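Local coordinates for protein putative adhesin (Bacteroides thetaiotaomicron, PDB 4QDG) that is a putative outer-membrane lipoprotein that binds magnesium and, from its FimB/Mfa2 fimbrillin family, probably takes part in pilus assembly or attachment, at residues Y23-A28 and Q270-R275; Q73-F78 and E130-T135; L157-G162 and L285-E290; T175-L180 and L187-M192. All coordinates share one frame; numbering follows the deposited sequence.

Contact 1 (Y23-A28 and Q270-R275); sequences YNMEYA and QEFLDR. With MG (magnesium ion), chain D.
The guanidinium of R275 is sandwiched between two tyrosine rings of the 23-28 loop, carried in between them by an arginine chain extended from CG to NE. On one face it lies nearly flat on Y27, the planes 19° apart, with R275 CZ 3.8 Å from the ring centroid in a stacked cation-pi pair. The opposite face is taken by Y23, whose CD1 comes within 3.6 Å of R275 CZ; that ring is turned 46° to the guanidinium, and R275 CG sits over its centre in a CH-pi contact. The edge of the group is gripped too. R275 NH1 donates to N24 O at 2.8 Å, while NE hydrogen-bonds the anti lone pair of E271 OE2 at 2.6 Å, part of a salt bridge one helical turn back. Edge bonds and covered faces together fix the rotation of the group. The hydroxyl of Y23 runs on past E271, 3.3 Å from its CG, and a water joins it to D274 OD2; R225 pairs with the other oxygen, OD1. The loop after strand 15-20 thus lies against helix 269-275, whose L273 O binds magnesium with N151 and E276, while M147 of strand 140-159 touches Y23 and D274.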
loop_
_atom_site.group_PDB
_atom_site.type_symbol
_atom_site.label_atom_id
_atom_site.label_comp_id
_atom_site.label_asym_id
_atom_site.label_seq_id
_atom_site.Cartn_x
_atom_site.Cartn_y
_atom_site.Cartn_z
ATOM N N TYR A 23 6.566 8.184 6.253
ATOM C CA TYR A 23 5.321 7.633 6.813
ATOM C C TYR A 23 5.333 6.090 6.820
ATOM O O TYR A 23 4.548 5.413 6.149
ATOM C CB TYR A 23 4.097 8.148 6.052
ATOM C CG TYR A 23 2.865 8.275 6.920
ATOM C CD1 TYR A 23 2.884 9.039 8.087
ATOM C CD2 TYR A 23 1.663 7.670 6.555
ATOM C CE1 TYR A 23 1.739 9.197 8.867
ATOM C CE2 TYR A 23 0.514 7.821 7.334
ATOM C CZ TYR A 23 0.554 8.605 8.474
ATOM O OH TYR A 23 -0.566 8.779 9.243
ATOM N N ASN A 24 6.269 5.560 7.581
ATOM C CA ASN A 24 6.514 4.145 7.738
ATOM C C ASN A 24 6.812 3.883 9.229
ATOM O O ASN A 24 6.845 4.824 10.023
ATOM C CB ASN A 24 7.653 3.701 6.796
ATOM C CG ASN A 24 8.896 4.556 6.864
ATOM O OD1 ASN A 24 9.462 4.769 7.926
ATOM N ND2 ASN A 24 9.354 5.053 5.731
HETATM N N MSE A 25 6.966 2.609 9.612
HETATM C CA MSE A 25 7.162 2.191 11.007
HETATM C C MSE A 25 8.556 2.567 11.531
HETATM O O MSE A 25 8.769 2.575 12.753
HETATM C CB MSE A 25 6.896 0.674 11.170
HETATM C CG MSE A 25 5.455 0.286 10.873
HETATM SE SE MSE A 25 4.101 1.167 12.047
HETATM C CE MSE A 25 4.264 0.031 13.607
ATOM N N GLU A 26 9.486 2.926 10.619
ATOM C CA GLU A 26 10.851 3.341 10.960
ATOM C C GLU A 26 10.908 4.825 11.225
ATOM O O GLU A 26 11.907 5.300 11.762
ATOM C CB GLU A 26 11.836 2.982 9.836
ATOM C CG GLU A 26 12.016 1.480 9.619
ATOM C CD GLU A 26 10.807 0.714 9.105
ATOM O OE1 GLU A 26 10.273 1.087 8.033
ATOM O OE2 GLU A 26 10.386 -0.250 9.789
ATOM N N TYR A 27 9.847 5.565 10.842
ATOM C CA TYR A 27 9.748 7.024 10.973
ATOM C C TYR A 27 10.989 7.694 10.305
ATOM O O TYR A 27 11.540 8.683 10.803
ATOM C CB TYR A 27 9.607 7.434 12.461
ATOM C CG TYR A 27 8.253 7.135 13.066
ATOM C CD1 TYR A 27 7.922 5.846 13.485
ATOM C CD2 TYR A 27 7.320 8.149 13.272
ATOM C CE1 TYR A 27 6.689 5.572 14.073
ATOM C CE2 TYR A 27 6.082 7.883 13.857
ATOM C CZ TYR A 27 5.766 6.591 14.240
ATOM O OH TYR A 27 4.548 6.329 14.821
ATOM N N ALA A 28 11.438 7.101 9.191
ATOM C CA ALA A 28 12.622 7.551 8.492
ATOM C C ALA A 28 12.417 7.555 6.981
ATOM O O ALA A 28 11.810 6.638 6.429
ATOM C CB ALA A 28 13.813 6.662 8.870
ATOM N N GLN A 270 -5.804 4.195 11.376
ATOM C CA GLN A 270 -5.510 4.454 9.955
ATOM C C GLN A 270 -4.008 4.670 9.722
ATOM O O GLN A 270 -3.462 4.145 8.752
ATOM C CB GLN A 270 -6.328 5.643 9.394
ATOM C CG GLN A 270 -6.299 5.668 7.855
ATOM C CD GLN A 270 -6.676 4.323 7.240
ATOM O OE1 GLN A 270 -7.768 3.796 7.464
ATOM N NE2 GLN A 270 -5.755 3.708 6.512
ATOM N N GLU A 271 -3.344 5.400 10.631
ATOM C CA GLU A 271 -1.887 5.658 10.586
ATOM C C GLU A 271 -1.103 4.355 10.605
ATOM O O GLU A 271 -0.134 4.215 9.861
ATOM C CB GLU A 271 -1.449 6.555 11.749
ATOM C CG GLU A 271 0.056 6.799 11.795
ATOM C CD GLU A 271 0.542 7.845 12.780
ATOM O OE1 GLU A 271 -0.283 8.359 13.566
ATOM O OE2 GLU A 271 1.754 8.152 12.771
ATOM N N PHE A 272 -1.502 3.424 11.478
ATOM C CA PHE A 272 -0.928 2.080 11.606
ATOM C C PHE A 272 -1.130 1.317 10.283
ATOM O O PHE A 272 -0.172 0.721 9.756
ATOM C CB PHE A 272 -1.600 1.339 12.799
ATOM C CG PHE A 272 -1.239 -0.116 12.942
ATOM C CD1 PHE A 272 0.005 -0.495 13.437
ATOM C CD2 PHE A 272 -2.131 -1.114 12.549
ATOM C CE1 PHE A 272 0.351 -1.849 13.549
ATOM C CE2 PHE A 272 -1.788 -2.459 12.664
ATOM C CZ PHE A 272 -0.554 -2.816 13.177
ATOM N N LEU A 273 -2.360 1.364 9.730
ATOM C CA LEU A 273 -2.650 0.673 8.463
ATOM C C LEU A 273 -1.900 1.288 7.282
ATOM O O LEU A 273 -1.619 0.569 6.316
ATOM C CB LEU A 273 -4.139 0.638 8.160
ATOM C CG LEU A 273 -5.022 -0.111 9.161
ATOM C CD1 LEU A 273 -6.487 0.242 8.930
ATOM C CD2 LEU A 273 -4.780 -1.642 9.086
ATOM N N ASP A 274 -1.565 2.615 7.364
ATOM C CA ASP A 274 -0.795 3.273 6.304
ATOM C C ASP A 274 0.700 3.141 6.523
ATOM O O ASP A 274 1.396 2.860 5.558
ATOM C CB ASP A 274 -1.152 4.754 6.143
ATOM C CG ASP A 274 -2.592 5.052 5.824
ATOM O OD1 ASP A 274 -3.180 4.309 5.025
ATOM O OD2 ASP A 274 -3.115 6.084 6.334
ATOM N N ARG A 275 1.203 3.315 7.758
ATOM C CA ARG A 275 2.657 3.230 8.029
ATOM C C ARG A 275 3.233 1.825 7.778
ATOM O O ARG A 275 4.359 1.707 7.335
ATOM C CB ARG A 275 3.002 3.646 9.464
ATOM C CG ARG A 275 2.979 5.131 9.697
ATOM C CD ARG A 275 3.583 5.433 11.056
ATOM N NE ARG A 275 3.530 6.860 11.351
ATOM C CZ ARG A 275 4.466 7.746 11.006
ATOM N NH1 ARG A 275 5.575 7.349 10.383
ATOM N NH2 ARG A 275 4.314 9.029 11.305
HETATM MG MG MG D . -0.130 -0.049 4.778
HETATM O O HOH W 1 2.535 5.012 4.318
HETATM O O HOH W 2 -2.815 8.150 7.869
HETATM O O HOH W 3 7.408 0.369 7.800
HETATM O O HOH W 4 2.838 8.258 15.351
HETATM O O HOH W 5 0.745 0.927 3.064
#

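Contact 2 (Q73-F78 and E130-T135); sequences QGNYHF and ELTLAT
H77 uses both ring nitrogens across an antiparallel beta ladder between strands 75-82 and 127-137: ND1 is 2.6 Å from T132 OG1, a hydrogen bond whose donor could be either group, and NE2 donates to E130 OE1 at 3.0 Å. Both partners lie at the edge of the imidazole. The E130 carboxylate stands almost upright to it, planes 84° apart, and NE2 meets OE1 from above the carboxylate plane; Y103 bonds the same oxygen and sets its ring edge-to-face with H77. In the ladder Y76 with L133 and F78 with L131 are hydrogen-bonded pairs, and N75 with A134 and H77 with T132 are non-hydrogen-bonded ones. In the pair at F78, its N reaches L131 O at 2.7 Å in an almost straight bond. H77 is able to lean across to the neighbouring strand because its CG is anti to the backbone N (chi1 -175°). On the face that carries Y76, F78, L131 and L133 the packing is largely apolar: F78 CE2 rests 4.2 Å from L133 CB, and both side chains pack on V15 and L17 of strand 15-20, with F78 also meeting L40 and V42 of strand 38-44. Where the ladder ends, T135 closes it twice. Its N donates to G74 O at 2.9 Å, and its OG1, which also bonds H13, accepts from G74 N at 3.0 Å.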
loop_
_atom_site.group_PDB
_atom_site.type_symbol
_atom_site.label_atom_id
_atom_site.label_comp_id
_atom_site.label_asym_id
_atom_site.label_seq_id
_atom_site.Cartn_x
_atom_site.Cartn_y
_atom_site.Cartn_z
ATOM N N GLN A 73 3.845 34.464 -9.649
ATOM C CA GLN A 73 3.579 34.754 -8.234
ATOM C C GLN A 73 2.173 34.278 -7.841
ATOM O O GLN A 73 1.208 34.569 -8.536
ATOM C CB GLN A 73 3.758 36.262 -7.942
ATOM C CG GLN A 73 3.882 36.621 -6.454
ATOM C CD GLN A 73 4.135 38.092 -6.180
ATOM O OE1 GLN A 73 4.741 38.827 -6.976
ATOM N NE2 GLN A 73 3.725 38.543 -5.004
ATOM N N GLY A 74 2.088 33.529 -6.749
ATOM C CA GLY A 74 0.811 33.015 -6.260
ATOM C C GLY A 74 0.887 31.893 -5.252
ATOM O O GLY A 74 1.978 31.418 -4.904
ATOM N N ASN A 75 -0.292 31.464 -4.782
ATOM C CA ASN A 75 -0.426 30.372 -3.826
ATOM C C ASN A 75 -0.875 29.149 -4.619
ATOM O O ASN A 75 -1.880 29.229 -5.328
ATOM C CB ASN A 75 -1.402 30.777 -2.704
ATOM C CG ASN A 75 -1.531 29.792 -1.569
ATOM O OD1 ASN A 75 -0.557 29.217 -1.074
ATOM N ND2 ASN A 75 -2.746 29.625 -1.083
ATOM N N TYR A 76 -0.087 28.053 -4.583
ATOM C CA TYR A 76 -0.370 26.834 -5.364
ATOM C C TYR A 76 -0.591 25.612 -4.499
ATOM O O TYR A 76 -0.123 25.585 -3.370
ATOM C CB TYR A 76 0.778 26.529 -6.345
ATOM C CG TYR A 76 0.927 27.556 -7.438
ATOM C CD1 TYR A 76 1.667 28.721 -7.232
ATOM C CD2 TYR A 76 0.352 27.359 -8.690
ATOM C CE1 TYR A 76 1.792 29.683 -8.227
ATOM C CE2 TYR A 76 0.502 28.300 -9.710
ATOM C CZ TYR A 76 1.234 29.458 -9.476
ATOM O OH TYR A 76 1.402 30.402 -10.467
ATOM N N HIS A 77 -1.297 24.596 -5.048
ATOM C CA HIS A 77 -1.525 23.310 -4.391
ATOM C C HIS A 77 -0.923 22.237 -5.284
ATOM O O HIS A 77 -1.224 22.184 -6.484
ATOM C CB HIS A 77 -3.002 23.045 -4.085
ATOM C CG HIS A 77 -3.206 21.771 -3.307
ATOM N ND1 HIS A 77 -2.922 21.699 -1.944
ATOM C CD2 HIS A 77 -3.604 20.553 -3.734
ATOM C CE1 HIS A 77 -3.139 20.444 -1.599
ATOM N NE2 HIS A 77 -3.574 19.723 -2.635
ATOM N N PHE A 78 0.030 21.483 -4.724
ATOM C CA PHE A 78 0.784 20.455 -5.433
ATOM C C PHE A 78 0.380 19.068 -5.019
ATOM O O PHE A 78 0.229 18.814 -3.832
ATOM C CB PHE A 78 2.282 20.635 -5.161
ATOM C CG PHE A 78 2.807 21.979 -5.582
ATOM C CD1 PHE A 78 3.219 22.204 -6.897
ATOM C CD2 PHE A 78 2.924 23.014 -4.658
ATOM C CE1 PHE A 78 3.717 23.451 -7.285
ATOM C CE2 PHE A 78 3.444 24.251 -5.043
ATOM C CZ PHE A 78 3.829 24.464 -6.355
ATOM N N GLU A 130 0.487 15.601 -0.789
ATOM C CA GLU A 130 0.090 16.917 -1.326
ATOM C C GLU A 130 0.606 18.057 -0.422
ATOM O O GLU A 130 0.922 17.830 0.750
ATOM C CB GLU A 130 -1.431 17.016 -1.527
ATOM C CG GLU A 130 -2.243 16.818 -0.257
ATOM C CD GLU A 130 -3.740 17.013 -0.386
ATOM O OE1 GLU A 130 -4.236 17.065 -1.533
ATOM O OE2 GLU A 130 -4.416 17.129 0.662
ATOM N N LEU A 131 0.673 19.280 -0.978
ATOM C CA LEU A 131 1.159 20.447 -0.281
ATOM C C LEU A 131 0.630 21.740 -0.912
ATOM O O LEU A 131 0.583 21.849 -2.133
ATOM C CB LEU A 131 2.715 20.430 -0.322
ATOM C CG LEU A 131 3.448 21.554 0.427
ATOM C CD1 LEU A 131 3.504 21.274 1.908
ATOM C CD2 LEU A 131 4.852 21.761 -0.140
ATOM N N THR A 132 0.230 22.704 -0.062
ATOM C CA THR A 132 -0.160 24.053 -0.488
ATOM C C THR A 132 1.028 24.948 -0.161
ATOM O O THR A 132 1.555 24.887 0.961
ATOM C CB THR A 132 -1.478 24.538 0.138
ATOM O OG1 THR A 132 -2.501 23.612 -0.171
ATOM C CG2 THR A 132 -1.910 25.873 -0.397
ATOM N N LEU A 133 1.504 25.715 -1.151
ATOM C CA LEU A 133 2.686 26.540 -0.925
ATOM C C LEU A 133 2.667 27.770 -1.822
ATOM O O LEU A 133 2.367 27.675 -3.021
ATOM C CB LEU A 133 3.974 25.676 -1.141
ATOM C CG LEU A 133 5.357 26.350 -1.152
ATOM C CD1 LEU A 133 5.751 26.898 0.248
ATOM C CD2 LEU A 133 6.416 25.363 -1.618
ATOM N N ALA A 134 2.948 28.938 -1.209
ATOM C CA ALA A 134 3.043 30.197 -1.929
ATOM C C ALA A 134 4.456 30.314 -2.514
ATOM O O ALA A 134 5.425 29.828 -1.917
ATOM C CB ALA A 134 2.735 31.377 -1.013
ATOM N N THR A 135 4.557 30.911 -3.693
ATOM C CA THR A 135 5.829 31.114 -4.380
ATOM C C THR A 135 6.625 32.224 -3.717
ATOM O O THR A 135 6.059 33.058 -3.004
ATOM C CB THR A 135 5.593 31.481 -5.850
ATOM O OG1 THR A 135 4.840 32.702 -5.904
ATOM C CG2 THR A 135 4.917 30.372 -6.632
#

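Contact 3 (L157-G162 and L285-E290); sequences LQQMNG and LSPNLE
Two backbone hydrogen bonds tie L285 to the other segment on either side of Q159: L285 N donates to Q158 O at 2.8 Å, and M160 N to L285 O at 3.1 Å. Between them the CA of Q159 faces L285 O at 3.4 Å in a CA-H...O contact. This is the parallel bridge pattern, one residue of the second strand bonding to the neighbours of its partner, and it lies at the end of the parallel pairing between strands 140-159 and 278-285. Beyond it the chains part, 285-290 folding into a type I turn from S286 to L289. A water links the two segments here: it donates to L285 O and Q159 OE1 and accepts from N161 N at 3.0 Å. The Q159 side chain, extended beyond CG, carries its amide alongside the turn, where OE1 lies 3.4 Å from P287 CA; its NE2 is held by P164 O. Apolar contacts are few. L285 CD1 reaches L157 CB at 3.9 Å, and L157 in turn packs on F170 and F172 of strand 170-176 and A217 of strand 213-223. N161 ND2 lies 3.7 Å from P287 CG, at the rim, while N161 OD1 accepts from E163 N.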
loop_
_atom_site.group_PDB
_atom_site.type_symbol
_atom_site.label_atom_id
_atom_site.label_comp_id
_atom_site.label_asym_id
_atom_site.label_seq_id
_atom_site.Cartn_x
_atom_site.Cartn_y
_atom_site.Cartn_z
ATOM N N LEU A 157 0.340 -20.959 7.071
ATOM C CA LEU A 157 -0.406 -22.048 7.700
ATOM C C LEU A 157 0.615 -22.982 8.297
ATOM O O LEU A 157 1.507 -23.443 7.593
ATOM C CB LEU A 157 -1.354 -22.772 6.733
ATOM C CG LEU A 157 -2.308 -21.933 5.881
ATOM C CD1 LEU A 157 -3.172 -22.823 5.050
ATOM C CD2 LEU A 157 -3.179 -21.015 6.756
ATOM N N GLN A 158 0.558 -23.163 9.631
ATOM C CA GLN A 158 1.514 -23.956 10.392
ATOM C C GLN A 158 0.823 -24.953 11.296
ATOM O O GLN A 158 -0.064 -24.580 12.041
ATOM C CB GLN A 158 2.377 -23.019 11.236
ATOM C CG GLN A 158 3.467 -23.734 12.067
ATOM C CD GLN A 158 4.549 -22.797 12.534
ATOM O OE1 GLN A 158 4.742 -21.701 11.985
ATOM N NE2 GLN A 158 5.312 -23.234 13.524
ATOM N N GLN A 159 1.235 -26.213 11.265
ATOM C CA GLN A 159 0.628 -27.191 12.185
ATOM C C GLN A 159 1.208 -26.998 13.564
ATOM O O GLN A 159 2.414 -26.847 13.696
ATOM C CB GLN A 159 0.826 -28.624 11.716
ATOM C CG GLN A 159 -0.187 -29.025 10.672
ATOM C CD GLN A 159 -0.453 -30.493 10.735
ATOM O OE1 GLN A 159 -0.980 -30.998 11.730
ATOM N NE2 GLN A 159 -0.086 -31.201 9.675
HETATM N N MSE A 160 0.339 -26.950 14.578
HETATM C CA MSE A 160 0.689 -26.834 15.990
HETATM C C MSE A 160 1.643 -27.959 16.420
HETATM O O MSE A 160 2.587 -27.691 17.163
HETATM C CB MSE A 160 -0.577 -26.879 16.831
HETATM C CG MSE A 160 -0.366 -26.390 18.236
HETATM SE SE MSE A 160 -1.805 -26.975 19.401
HETATM C CE MSE A 160 -1.240 -28.818 19.642
ATOM N N ASN A 161 1.407 -29.203 15.943
ATOM C CA ASN A 161 2.246 -30.362 16.281
ATOM C C ASN A 161 3.577 -30.380 15.486
ATOM O O ASN A 161 4.484 -31.120 15.857
ATOM C CB ASN A 161 1.490 -31.693 16.099
ATOM C CG ASN A 161 1.057 -32.026 14.691
ATOM O OD1 ASN A 161 1.409 -31.364 13.712
ATOM N ND2 ASN A 161 0.249 -33.068 14.559
ATOM N N GLY A 162 3.672 -29.566 14.434
ATOM C CA GLY A 162 4.883 -29.489 13.622
ATOM C C GLY A 162 4.903 -30.336 12.355
ATOM O O GLY A 162 5.888 -30.295 11.596
ATOM N N LEU A 285 -2.797 -24.730 12.707
ATOM C CA LEU A 285 -3.775 -25.748 12.339
ATOM C C LEU A 285 -3.616 -27.003 13.160
ATOM O O LEU A 285 -2.510 -27.383 13.544
ATOM C CB LEU A 285 -3.684 -26.122 10.835
ATOM C CG LEU A 285 -3.666 -24.967 9.797
ATOM C CD1 LEU A 285 -3.629 -25.520 8.374
ATOM C CD2 LEU A 285 -4.843 -24.007 9.982
ATOM N N SER A 286 -4.745 -27.657 13.393
ATOM C CA SER A 286 -4.850 -28.953 14.046
ATOM C C SER A 286 -4.563 -30.064 12.990
ATOM O O SER A 286 -4.581 -29.740 11.789
ATOM C CB SER A 286 -6.234 -29.095 14.667
ATOM O OG SER A 286 -7.236 -28.775 13.722
ATOM N N PRO A 287 -4.289 -31.356 13.369
ATOM C CA PRO A 287 -3.991 -32.389 12.342
ATOM C C PRO A 287 -5.045 -32.545 11.245
ATOM O O PRO A 287 -4.673 -32.909 10.129
ATOM C CB PRO A 287 -3.862 -33.676 13.149
ATOM C CG PRO A 287 -3.402 -33.207 14.491
ATOM C CD PRO A 287 -4.154 -31.914 14.728
ATOM N N ASN A 288 -6.324 -32.196 11.514
ATOM C CA ASN A 288 -7.408 -32.265 10.522
ATOM C C ASN A 288 -7.411 -31.035 9.576
ATOM O O ASN A 288 -8.302 -30.916 8.722
ATOM C CB ASN A 288 -8.768 -32.410 11.220
ATOM C CG ASN A 288 -9.129 -31.292 12.177
ATOM O OD1 ASN A 288 -8.307 -30.450 12.533
ATOM N ND2 ASN A 288 -10.371 -31.269 12.634
ATOM N N LEU A 289 -6.407 -30.136 9.733
ATOM C CA LEU A 289 -6.174 -28.919 8.957
ATOM C C LEU A 289 -7.313 -27.906 9.132
ATOM O O LEU A 289 -7.703 -27.197 8.198
ATOM C CB LEU A 289 -5.883 -29.235 7.479
ATOM C CG LEU A 289 -4.716 -30.200 7.249
ATOM C CD1 LEU A 289 -4.679 -30.648 5.824
ATOM C CD2 LEU A 289 -3.381 -29.567 7.613
ATOM N N GLU A 290 -7.804 -27.813 10.371
ATOM C CA GLU A 290 -8.791 -26.828 10.781
ATOM C C GLU A 290 -8.039 -25.790 11.570
ATOM O O GLU A 290 -7.015 -26.115 12.183
ATOM C CB GLU A 290 -9.935 -27.464 11.590
ATOM C CG GLU A 290 -10.984 -28.093 10.685
ATOM C CD GLU A 290 -12.150 -28.779 11.373
ATOM O OE1 GLU A 290 -12.553 -28.343 12.478
ATOM O OE2 GLU A 290 -12.682 -29.744 10.779
HETATM O O HOH W 6 -1.210 -29.827 14.534
#

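Contact 4 (T175-L180 and L187-M192); sequences TDDNIL and LLENGM
The carboxylate of D177 takes N-H groups from two successive residues of the 187-192 loop, N190 and G191. At its edge, OD1 uses the syn lone pair for N190 N at 2.9 Å; G191 N comes from above the plane, 42° out of it, to reach OD2 at 2.8 Å. Because CG is anti to the backbone N (chi1 -173°), the carboxylate points across to the bend in the facing chain. E189 also comes close, its OE2 4.4 Å from D177 OD2; these are like charges, and the two N-H bonds probably offset their effect at D177. A water extends the polar network, accepting from L180 N and lying 2.6 Å from L188 O. Farther along, L188 N bonds L180 O at 2.8 Å, and L180 CD2 packs on L188 CB, with N190 crossing the leucine at about a right angle. L187 tucks its CD1 against N178 CB at 3.6 Å. M192 lays its selenium alongside T175, 3.8 Å from CG2. The two segments form the base of a hairpin-like excursion: strand 170-176 leads in and strand 193-195 pairs with it on the way back, while I179 and L180 pack against strand 107-110.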
loop_
_atom_site.group_PDB
_atom_site.type_symbol
_atom_site.label_atom_id
_atom_site.label_comp_id
_atom_site.label_asym_id
_atom_site.label_seq_id
_atom_site.Cartn_x
_atom_site.Cartn_y
_atom_site.Cartn_z
ATOM N N THR A 175 -10.777 -10.337 -0.237
ATOM C CA THR A 175 -11.830 -9.580 -0.889
ATOM C C THR A 175 -11.842 -8.190 -0.243
ATOM O O THR A 175 -11.742 -8.049 0.987
ATOM C CB THR A 175 -13.191 -10.269 -0.837
ATOM O OG1 THR A 175 -13.488 -10.648 0.514
ATOM C CG2 THR A 175 -13.303 -11.436 -1.822
ATOM N N ASP A 176 -11.950 -7.164 -1.084
ATOM C CA ASP A 176 -11.975 -5.769 -0.641
ATOM C C ASP A 176 -12.567 -4.923 -1.722
ATOM O O ASP A 176 -12.740 -5.393 -2.835
ATOM C CB ASP A 176 -10.537 -5.279 -0.297
ATOM C CG ASP A 176 -10.455 -4.127 0.688
ATOM O OD1 ASP A 176 -11.497 -3.431 0.900
ATOM O OD2 ASP A 176 -9.385 -3.964 1.312
ATOM N N ASP A 177 -12.877 -3.668 -1.399
ATOM C CA ASP A 177 -13.365 -2.681 -2.349
ATOM C C ASP A 177 -12.447 -1.473 -2.161
ATOM O O ASP A 177 -12.806 -0.504 -1.496
ATOM C CB ASP A 177 -14.875 -2.387 -2.129
ATOM C CG ASP A 177 -15.511 -1.500 -3.191
ATOM O OD1 ASP A 177 -14.764 -0.741 -3.869
ATOM O OD2 ASP A 177 -16.760 -1.540 -3.329
ATOM N N ASN A 178 -11.221 -1.566 -2.692
ATOM C CA ASN A 178 -10.213 -0.532 -2.443
ATOM C C ASN A 178 -9.329 -0.193 -3.656
ATOM O O ASN A 178 -8.202 0.223 -3.449
ATOM C CB ASN A 178 -9.302 -1.018 -1.273
ATOM C CG ASN A 178 -8.515 -2.276 -1.551
ATOM O OD1 ASN A 178 -8.849 -3.044 -2.442
ATOM N ND2 ASN A 178 -7.434 -2.522 -0.780
ATOM N N ILE A 179 -9.811 -0.354 -4.897
ATOM C CA ILE A 179 -8.955 -0.126 -6.065
ATOM C C ILE A 179 -9.203 1.243 -6.742
ATOM O O ILE A 179 -8.514 1.554 -7.721
ATOM C CB ILE A 179 -9.019 -1.279 -7.094
ATOM C CG1 ILE A 179 -10.372 -1.353 -7.822
ATOM C CG2 ILE A 179 -8.590 -2.603 -6.469
ATOM C CD1 ILE A 179 -10.251 -1.861 -9.242
ATOM N N LEU A 180 -10.139 2.058 -6.210
ATOM C CA LEU A 180 -10.434 3.393 -6.733
ATOM C C LEU A 180 -10.191 4.448 -5.660
ATOM O O LEU A 180 -10.786 4.385 -4.586
ATOM C CB LEU A 180 -11.881 3.482 -7.264
ATOM C CG LEU A 180 -12.290 4.804 -7.947
ATOM C CD1 LEU A 180 -11.470 5.064 -9.225
ATOM C CD2 LEU A 180 -13.805 4.817 -8.278
ATOM N N LEU A 187 -10.622 6.137 -0.348
ATOM C CA LEU A 187 -11.177 5.126 -1.245
ATOM C C LEU A 187 -12.586 5.479 -1.649
ATOM O O LEU A 187 -13.347 6.021 -0.847
ATOM C CB LEU A 187 -11.172 3.712 -0.613
ATOM C CG LEU A 187 -9.807 3.131 -0.265
ATOM C CD1 LEU A 187 -9.954 1.928 0.650
ATOM C CD2 LEU A 187 -8.943 2.841 -1.548
ATOM N N LEU A 188 -12.932 5.154 -2.903
ATOM C CA LEU A 188 -14.264 5.333 -3.472
ATOM C C LEU A 188 -14.898 3.973 -3.740
ATOM O O LEU A 188 -14.271 3.155 -4.397
ATOM C CB LEU A 188 -14.190 6.130 -4.777
ATOM C CG LEU A 188 -13.933 7.630 -4.687
ATOM C CD1 LEU A 188 -13.773 8.204 -6.075
ATOM C CD2 LEU A 188 -15.083 8.373 -3.989
ATOM N N GLU A 189 -16.141 3.744 -3.298
ATOM C CA GLU A 189 -16.846 2.468 -3.517
ATOM C C GLU A 189 -16.980 2.179 -5.022
ATOM O O GLU A 189 -17.530 2.992 -5.761
ATOM C CB GLU A 189 -18.208 2.473 -2.811
ATOM C CG GLU A 189 -18.774 1.077 -2.630
ATOM C CD GLU A 189 -19.970 0.934 -1.706
ATOM O OE1 GLU A 189 -20.329 1.920 -1.021
ATOM O OE2 GLU A 189 -20.555 -0.172 -1.672
ATOM N N ASN A 190 -16.414 1.050 -5.477
ATOM C CA ASN A 190 -16.357 0.716 -6.901
ATOM C C ASN A 190 -16.738 -0.754 -7.186
ATOM O O ASN A 190 -16.766 -1.179 -8.348
ATOM C CB ASN A 190 -14.930 1.002 -7.409
ATOM C CG ASN A 190 -14.796 1.022 -8.915
ATOM O OD1 ASN A 190 -15.454 1.791 -9.614
ATOM N ND2 ASN A 190 -13.985 0.141 -9.453
ATOM N N GLY A 191 -17.067 -1.496 -6.139
ATOM C CA GLY A 191 -17.414 -2.908 -6.235
ATOM C C GLY A 191 -16.254 -3.777 -5.765
ATOM O O GLY A 191 -15.070 -3.449 -5.975
HETATM N N MSE A 192 -16.599 -4.898 -5.115
HETATM C CA MSE A 192 -15.663 -5.854 -4.567
HETATM C C MSE A 192 -14.722 -6.417 -5.628
HETATM O O MSE A 192 -15.125 -6.696 -6.760
HETATM C CB MSE A 192 -16.444 -6.991 -3.905
HETATM C CG MSE A 192 -15.562 -7.978 -3.164
HETATM SE SE MSE A 192 -16.488 -9.641 -2.755
HETATM C CE MSE A 192 -16.332 -10.534 -4.565
HETATM O O HOH W 7 -12.338 1.449 -4.056
#

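The four contacts are spread along an elongated, mostly beta chain. Contacts 2 and 3 lie on opposite sides of its centre, about 57 Å apart between centres, yet strands 127-137 and 140-159, one from each, follow each other in sequence and pair, so paired neighbouring strands lead from one contact toward the other. Contact 1, closest to the centre, joins segments 242 residues apart; contacts 2 and 4 are nested inside the loop it closes, whereas contact 3 interleaves with it. Contact 4, about 22 Å from contact 1 between centres, is local and also nested within contact 3. Contact 1 supplies L273 to a magnesium site completed by N151 and E276; contact 4 only lies nearby.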